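Local coordinates for protein SeviL (Septifer virgatus, PDB 6LF2) that binds the saccharide of asialo-GM1 as an R-type lectin with a trefoil fold and is probably linked to apoptosis and anti-cancer activity, at residues E87-P90 / E91-G94. Residues are numbered along the deposited sequence; the frame is centred on the assembly and turned at random.
Sequences EEVP and EDKG
Val89 and Asp92 close a type I beta turn with Pro90 and Glu91 at its corners, a worked example of a chain reversal closed by one backbone hydrogen bond and packed on one side against a valine methyl. The turn lies in the loop joining strands 84-88 and 96-100 of the beta-trefoil, at the lectin surface. Asp92 N donates to Val89 O at 3.1 Å, with an N-H...O angle of 154°. Buried Val89 forms the tight side: its CG1, anti to the backbone N (chi1 175°), lies 3.4 Å from Glu91 CD and 3.8 Å from Asp92 CB, so the methyl packs against both acidic side chains. The chain of Glu91 bends at chi2 (-89°), folding its carboxylate back beside the proline ring, where OE1 comes to 3.4 Å from Pro90 CD. Glu91 OE2 and Asp92 OD2 share a partner outside the turn, both forming salt bridges with Lys125 NZ, which probably offsets their mutual repulsion. The other side is looser and exposed. There Lys93, which also packs on Tyr132 of the second subunit, curls back through bends at chi2 and chi4, and its NZ makes a weak hydrogen bond of 3.0 Å to Pro90 O.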
loop_
_atom_site.group_PDB
_atom_site.type_symbol
_atom_site.label_atom_id
_atom_site.label_comp_id
_atom_site.label_asym_id
_atom_site.label_seq_id
_atom_site.Cartn_x
_atom_site.Cartn_y
_atom_site.Cartn_z
ATOM N N GLU B 87 -7.143 12.685 9.548
ATOM C CA GLU B 87 -6.805 14.080 9.280
ATOM C C GLU B 87 -6.042 14.129 7.963
ATOM O O GLU B 87 -4.897 13.676 7.889
ATOM C CB GLU B 87 -5.977 14.667 10.416
ATOM C CG GLU B 87 -5.610 16.136 10.224
ATOM C CD GLU B 87 -4.725 16.670 11.343
ATOM O OE1 GLU B 87 -5.223 16.840 12.485
ATOM O OE2 GLU B 87 -3.522 16.905 11.083
ATOM N N GLU B 88 -6.676 14.663 6.926
ATOM C CA GLU B 88 -6.043 14.635 5.619
ATOM C C GLU B 88 -4.787 15.498 5.639
ATOM O O GLU B 88 -4.715 16.516 6.334
ATOM C CB GLU B 88 -7.014 15.090 4.530
ATOM C CG GLU B 88 -7.307 16.566 4.494
ATOM C CD GLU B 88 -8.293 16.909 3.396
ATOM O OE1 GLU B 88 -8.899 15.965 2.840
ATOM O OE2 GLU B 88 -8.456 18.113 3.088
ATOM N N VAL B 89 -3.767 15.032 4.925
ATOM C CA VAL B 89 -2.507 15.753 4.785
ATOM C C VAL B 89 -2.630 16.636 3.545
ATOM O O VAL B 89 -2.629 16.103 2.426
ATOM C CB VAL B 89 -1.327 14.781 4.659
ATOM C CG1 VAL B 89 -0.035 15.514 4.398
ATOM C CG2 VAL B 89 -1.218 13.914 5.907
ATOM N N PRO B 90 -2.737 17.958 3.690
ATOM C CA PRO B 90 -3.010 18.801 2.511
ATOM C C PRO B 90 -1.979 18.650 1.409
ATOM O O PRO B 90 -2.330 18.605 0.221
ATOM C CB PRO B 90 -2.996 20.227 3.087
ATOM C CG PRO B 90 -3.143 20.079 4.546
ATOM C CD PRO B 90 -2.611 18.735 4.934
ATOM N N GLU B 91 -0.704 18.563 1.776
ATOM C CA GLU B 91 0.377 18.544 0.803
ATOM C C GLU B 91 0.603 17.176 0.170
ATOM O O GLU B 91 1.346 17.093 -0.816
ATOM C CB GLU B 91 1.674 19.039 1.463
ATOM C CG GLU B 91 2.271 18.120 2.537
ATOM C CD GLU B 91 1.762 18.379 3.946
ATOM O OE1 GLU B 91 0.670 18.973 4.111
ATOM O OE2 GLU B 91 2.459 17.972 4.910
ATOM N N ASP B 92 -0.022 16.115 0.683
ATOM C CA ASP B 92 0.188 14.748 0.182
ATOM C C ASP B 92 -1.172 14.091 -0.024
ATOM O O ASP B 92 -1.659 13.373 0.856
ATOM C CB ASP B 92 1.046 13.925 1.144
ATOM C CG ASP B 92 2.443 14.482 1.306
ATOM O OD1 ASP B 92 3.062 14.885 0.292
ATOM O OD2 ASP B 92 2.914 14.518 2.457
ATOM N N LYS B 93 -1.758 14.311 -1.199
ATOM C CA LYS B 93 -3.053 13.726 -1.506
ATOM C C LYS B 93 -3.001 12.211 -1.343
ATOM O O LYS B 93 -2.040 11.554 -1.756
ATOM C CB LYS B 93 -3.471 14.103 -2.923
ATOM C CG LYS B 93 -3.839 15.569 -3.069
ATOM C CD LYS B 93 -5.113 15.880 -2.287
ATOM C CE LYS B 93 -5.548 17.339 -2.433
ATOM N NZ LYS B 93 -4.798 18.253 -1.525
ATOM N N GLY B 94 -4.034 11.665 -0.707
ATOM C CA GLY B 94 -4.119 10.244 -0.456
ATOM C C GLY B 94 -3.625 9.812 0.903
ATOM O O GLY B 94 -3.882 8.668 1.303
#